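Local coordinates for bromodomain factor 2 protein (Trypanosoma cruzi, PDB 6NIM), which probably recognises acetylated lysines on histones or other chromatin proteins through its bromodomain, at residues 94-97 with 98-102; 20-23 with 24-28. One frame throughout, in Å; residues are numbered along the deposited sequence.

Contact 1 of 2, residues 94-97 with 98-102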
loop_
_atom_site.group_PDB
_atom_site.type_symbol
_atom_site.label_atom_id
_atom_site.label_comp_id
_atom_site.label_asym_id
_atom_site.label_seq_id
_atom_site.Cartn_x
_atom_site.Cartn_y
_atom_site.Cartn_z
ATOM N N HIS A 94 18.132 -1.960 -1.193
ATOM C CA HIS A 94 17.149 -1.216 -2.008
ATOM C C HIS A 94 16.967 -1.898 -3.366
ATOM O O HIS A 94 15.818 -1.982 -3.864
ATOM C CB HIS A 94 17.571 0.238 -2.148
ATOM C CG HIS A 94 16.572 1.086 -2.876
ATOM N ND1 HIS A 94 15.684 1.897 -2.206
ATOM C CD2 HIS A 94 16.366 1.308 -4.194
ATOM C CE1 HIS A 94 14.949 2.559 -3.056
ATOM N NE2 HIS A 94 15.348 2.222 -4.308
ATOM N N GLN A 95 18.064 -2.371 -3.957
ATOM C CA GLN A 95 18.029 -2.973 -5.300
ATOM C C GLN A 95 17.292 -4.316 -5.248
ATOM O O GLN A 95 16.503 -4.551 -6.135
ATOM C CB GLN A 95 19.424 -3.173 -5.883
ATOM C CG GLN A 95 19.351 -3.480 -7.368
ATOM C CD GLN A 95 20.711 -3.555 -7.995
ATOM O OE1 GLN A 95 21.253 -4.647 -8.154
ATOM N NE2 GLN A 95 21.293 -2.382 -8.238
ATOM N N GLN A 96 17.538 -5.162 -4.233
ATOM C CA GLN A 96 16.782 -6.435 -4.123
ATOM C C GLN A 96 15.286 -6.130 -3.961
ATOM O O GLN A 96 14.463 -6.834 -4.545
ATOM C CB GLN A 96 17.277 -7.341 -2.999
ATOM C CG GLN A 96 16.673 -8.738 -3.144
ATOM C CD GLN A 96 17.018 -9.637 -1.985
ATOM O OE1 GLN A 96 18.139 -10.121 -1.870
ATOM N NE2 GLN A 96 16.035 -9.882 -1.142
ATOM N N ALA A 97 14.959 -5.084 -3.222
ATOM C CA ALA A 97 13.551 -4.696 -3.007
ATOM C C ALA A 97 12.948 -4.215 -4.328
ATOM O O ALA A 97 11.777 -4.529 -4.564
ATOM C CB ALA A 97 13.487 -3.680 -1.923
ATOM N N LEU A 98 13.708 -3.527 -5.178
ATOM C CA LEU A 98 13.223 -3.130 -6.536
ATOM C C LEU A 98 12.879 -4.376 -7.331
ATOM O O LEU A 98 11.831 -4.417 -7.981
ATOM C CB LEU A 98 14.295 -2.339 -7.290
ATOM C CG LEU A 98 14.447 -0.850 -6.999
ATOM C CD1 LEU A 98 15.572 -0.304 -7.868
ATOM C CD2 LEU A 98 13.153 -0.071 -7.263
ATOM N N SER A 99 13.774 -5.369 -7.279
ATOM C CA SER A 99 13.611 -6.649 -7.992
ATOM C C SER A 99 12.331 -7.311 -7.466
ATOM O O SER A 99 11.475 -7.760 -8.264
ATOM C CB SER A 99 14.836 -7.502 -7.807
ATOM O OG SER A 99 14.556 -8.798 -8.249
ATOM N N PHE A 100 12.195 -7.384 -6.146
ATOM C CA PHE A 100 11.019 -8.033 -5.519
ATOM C C PHE A 100 9.733 -7.305 -5.945
ATOM O O PHE A 100 8.733 -7.994 -6.280
ATOM C CB PHE A 100 11.153 -8.111 -3.995
ATOM C CG PHE A 100 11.723 -9.421 -3.502
ATOM C CD1 PHE A 100 12.925 -9.899 -3.996
ATOM C CD2 PHE A 100 11.042 -10.195 -2.567
ATOM C CE1 PHE A 100 13.443 -11.121 -3.577
ATOM C CE2 PHE A 100 11.563 -11.410 -2.150
ATOM C CZ PHE A 100 12.778 -11.862 -2.636
ATOM N N ARG A 101 9.720 -5.972 -5.917
ATOM C CA ARG A 101 8.511 -5.238 -6.380
ATOM C C ARG A 101 8.157 -5.696 -7.801
ATOM O O ARG A 101 6.983 -5.857 -8.116
ATOM C CB ARG A 101 8.696 -3.726 -6.358
ATOM C CG ARG A 101 7.416 -3.004 -6.745
ATOM C CD ARG A 101 7.534 -1.512 -6.552
ATOM N NE ARG A 101 6.221 -0.949 -6.811
ATOM C CZ ARG A 101 5.877 0.314 -6.610
ATOM N NH1 ARG A 101 6.764 1.185 -6.153
ATOM N NH2 ARG A 101 4.642 0.702 -6.909
ATOM N N SER A 102 9.148 -5.925 -8.656
ATOM C CA SER A 102 8.899 -6.245 -10.078
ATOM C C SER A 102 8.521 -7.713 -10.302
ATOM O O SER A 102 7.953 -7.973 -11.371
ATOM C CB SER A 102 10.105 -5.895 -10.905
ATOM O OG SER A 102 11.088 -6.907 -10.751
#

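Contact 2 of 2, residues 20-23 with 24-28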
loop_
_atom_site.group_PDB
_atom_site.type_symbol
_atom_site.label_atom_id
_atom_site.label_comp_id
_atom_site.label_asym_id
_atom_site.label_seq_id
_atom_site.Cartn_x
_atom_site.Cartn_y
_atom_site.Cartn_z
ATOM N N VAL A 20 4.872 -17.497 -0.242
ATOM C CA VAL A 20 5.802 -16.982 0.797
ATOM C C VAL A 20 7.113 -17.768 0.706
ATOM O O VAL A 20 8.153 -17.165 0.793
ATOM C CB VAL A 20 5.157 -17.048 2.190
ATOM C CG1 VAL A 20 6.170 -16.845 3.299
ATOM C CG2 VAL A 20 4.027 -16.040 2.247
ATOM N N HIS A 21 7.051 -19.082 0.553
ATOM C CA HIS A 21 8.254 -19.946 0.485
ATOM C C HIS A 21 9.098 -19.598 -0.753
ATOM O O HIS A 21 10.342 -19.595 -0.654
ATOM C CB HIS A 21 7.876 -21.438 0.530
ATOM C CG HIS A 21 9.090 -22.298 0.535
ATOM N ND1 HIS A 21 9.460 -23.047 -0.558
ATOM C CD2 HIS A 21 10.061 -22.434 1.461
ATOM C CE1 HIS A 21 10.589 -23.678 -0.279
ATOM N NE2 HIS A 21 10.994 -23.280 0.952
ATOM N N GLN A 22 8.475 -19.317 -1.894
ATOM C CA GLN A 22 9.239 -19.001 -3.128
ATOM C C GLN A 22 9.989 -17.692 -2.882
ATOM O O GLN A 22 11.149 -17.602 -3.278
ATOM C CB GLN A 22 8.332 -18.846 -4.350
ATOM C CG GLN A 22 7.727 -20.140 -4.875
ATOM C CD GLN A 22 8.737 -21.115 -5.438
ATOM O OE1 GLN A 22 9.568 -20.765 -6.269
ATOM N NE2 GLN A 22 8.640 -22.377 -5.039
ATOM N N LEU A 23 9.328 -16.711 -2.234
ATOM C CA LEU A 23 9.938 -15.391 -1.932
ATOM C C LEU A 23 11.080 -15.589 -0.935
ATOM O O LEU A 23 12.102 -14.910 -1.064
ATOM C CB LEU A 23 8.870 -14.428 -1.388
ATOM C CG LEU A 23 7.783 -14.017 -2.385
ATOM C CD1 LEU A 23 6.779 -13.115 -1.701
ATOM C CD2 LEU A 23 8.346 -13.325 -3.634
ATOM N N TRP A 24 10.878 -16.429 0.082
ATOM C CA TRP A 24 11.919 -16.774 1.070
ATOM C C TRP A 24 13.206 -17.215 0.356
ATOM O O TRP A 24 14.260 -16.722 0.712
ATOM C CB TRP A 24 11.377 -17.863 1.995
ATOM C CG TRP A 24 12.298 -18.223 3.110
ATOM C CD1 TRP A 24 13.371 -19.064 3.047
ATOM C CD2 TRP A 24 12.176 -17.809 4.482
ATOM N NE1 TRP A 24 13.938 -19.182 4.286
ATOM C CE2 TRP A 24 13.237 -18.423 5.181
ATOM C CE3 TRP A 24 11.285 -16.977 5.179
ATOM C CZ2 TRP A 24 13.445 -18.207 6.542
ATOM C CZ3 TRP A 24 11.484 -16.778 6.520
ATOM C CH2 TRP A 24 12.552 -17.381 7.189
ATOM N N ASP A 25 13.095 -18.128 -0.606
ATOM C CA ASP A 25 14.241 -18.769 -1.300
ATOM C C ASP A 25 14.875 -17.774 -2.271
ATOM O O ASP A 25 16.093 -17.853 -2.497
ATOM C CB ASP A 25 13.805 -20.040 -2.008
ATOM C CG ASP A 25 13.603 -21.226 -1.072
ATOM O OD1 ASP A 25 13.995 -21.121 0.085
ATOM O OD2 ASP A 25 13.023 -22.221 -1.507
ATOM N N LYS A 26 14.093 -16.827 -2.777
ATOM C CA LYS A 26 14.606 -15.809 -3.722
ATOM C C LYS A 26 15.214 -14.632 -2.967
ATOM O O LYS A 26 15.824 -13.756 -3.655
ATOM C CB LYS A 26 13.483 -15.370 -4.670
ATOM C CG LYS A 26 13.149 -16.409 -5.729
ATOM C CD LYS A 26 11.937 -16.030 -6.563
ATOM C CE LYS A 26 11.173 -17.229 -7.097
ATOM N NZ LYS A 26 11.745 -17.748 -8.364
ATOM N N ASP A 27 15.017 -14.557 -1.644
ATOM C CA ASP A 27 15.561 -13.483 -0.774
ATOM C C ASP A 27 17.046 -13.776 -0.467
ATOM O O ASP A 27 17.349 -14.225 0.617
ATOM C CB ASP A 27 14.719 -13.340 0.497
ATOM C CG ASP A 27 15.179 -12.260 1.463
ATOM O OD1 ASP A 27 16.128 -11.489 1.119
ATOM O OD2 ASP A 27 14.626 -12.208 2.570
ATOM N N LYS A 28 17.956 -13.440 -1.372
ATOM C CA LYS A 28 19.395 -13.838 -1.259
ATOM C C LYS A 28 20.039 -13.125 -0.072
ATOM O O LYS A 28 20.800 -13.786 0.666
ATOM C CB LYS A 28 20.146 -13.519 -2.554
ATOM C CG LYS A 28 19.520 -14.115 -3.803
ATOM C CD LYS A 28 19.608 -15.624 -3.910
ATOM C CE LYS A 28 18.638 -16.360 -3.007
ATOM N NZ LYS A 28 18.305 -17.691 -3.554
#

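Contact 1 of 2, residues 94-97 with 98-102
The carbonyl oxygen of Gln96 takes the backbone N-H of Phe100 at 2.8 Å, the shortest bond between these neighbouring turns of helix 92-110, with an N-H...O angle of 161°. Three more bonds of the same i to i+4 pattern run beside it, from Leu98 to His94, from Ser99 to Gln95 and from Arg101 to Ala97. The side chains of Gln96 and Phe100, one turn apart, lie side by side on one face of the helix. Gln96 sends CG anti to its backbone N (chi1 -167°) and stays extended, which lays its amide alongside the Phe100 ring and pointing the same way. Amide and ring planes are only 25° apart, and Gln96 NE2 comes to 3.8 Å from Phe100 CE1, while CG of Gln96 touches the same ring at CD1 and CE1. Both ends of that amide are spoken for, NE2 by Asp27 and OE1 by the backbone N of Leu29, so its rotation is fixed. Round the helix, the imidazole of His94 leans across Leu98, with CD2 of His94 4.0 Å from CG of Leu98. Asn87 O bonds to His94 ND1, and Asp118 of the second subunit to NE2, so this ring is held at both nitrogens. The methyl of Ala97 packs on Ala83 and Leu84 of helix 69-86. Farther along, OG of Ser102 turns back to bond to the carbonyl oxygen of Ser99 at 2.7 Å. This is regular alpha-helical i/i+4 packing on the last long helix of the bromodomain's left-handed four-helix bundle.

Contact 2 of 2, residues 20-23 with 24-28
Backbone bonds tie Val20 to Trp24 and His21 to Asp25, closing the last turns of helix 13-26: N of Trp24 reaches Val20 O at 2.9 Å, and N of Asp25 reaches His21 O at 3.1 Å. Then the pattern slackens. N of Lys26 still bonds to Gln22 O at 3.1 Å, but the angle at its hydrogen falls to 138°, and a weak second bond goes to Leu23 O at 3.3 Å.

Among the charged and polar side chains, His21 and Asp25 meet one turn apart. The carboxylate stands steeply to the imidazole, their planes 75° apart, and OD2 of Asp25 lies 3.1 Å from CE1 of His21. NE2 of His21 is close to that oxygen too, but at a poor angle for a hydrogen bond. Lys26 has CG beside its backbone N (chi1 -74°), which carries its methylene chain over the carbonyl oxygen of Gln22; CG of Lys26 lies 3.4 Å from that oxygen. Past the helix, Asp27 centres an inverse gamma turn, and its carboxylate accepts from the backbone N-H groups of Met31 and Phe32.

The apolar and aromatic contacts mostly leave the turn. Leu23 packs on Phe100 of helix 92-110, Val20 on Ile57 and Ile61 of helix 54-62, and the Trp24 indole stacks on the ring of His33.

The chemistry is thus divided: any attraction between His21 and Asp25 would be mainly electrostatic, stronger if the imidazole is protonated, whereas the buried carboxylate of Asp27 is gripped by the loop that follows and by Gln96 of helix 92-110.

Contact 2 comes first along the chain, on helix 13-26, and contact 1 follows much later, on helix 92-110, the last helix of the bundle. Their centres are about 13 Å apart, yet the two touch directly where these helices pack side by side. NE2 of Gln96 bonds to OD1 of Asp27 at 2.8 Å, and the Phe100 ring rests against the backbone carbonyls of Leu23 and Lys26. The first and last helices of the bromodomain are thereby joined within the bundle, at the point where helix 13-26 gives way to its following loop. Contact 2 stays within its own chain, whereas the part of helix 92-110 carrying His94 and Arg101 also meets the second subunit.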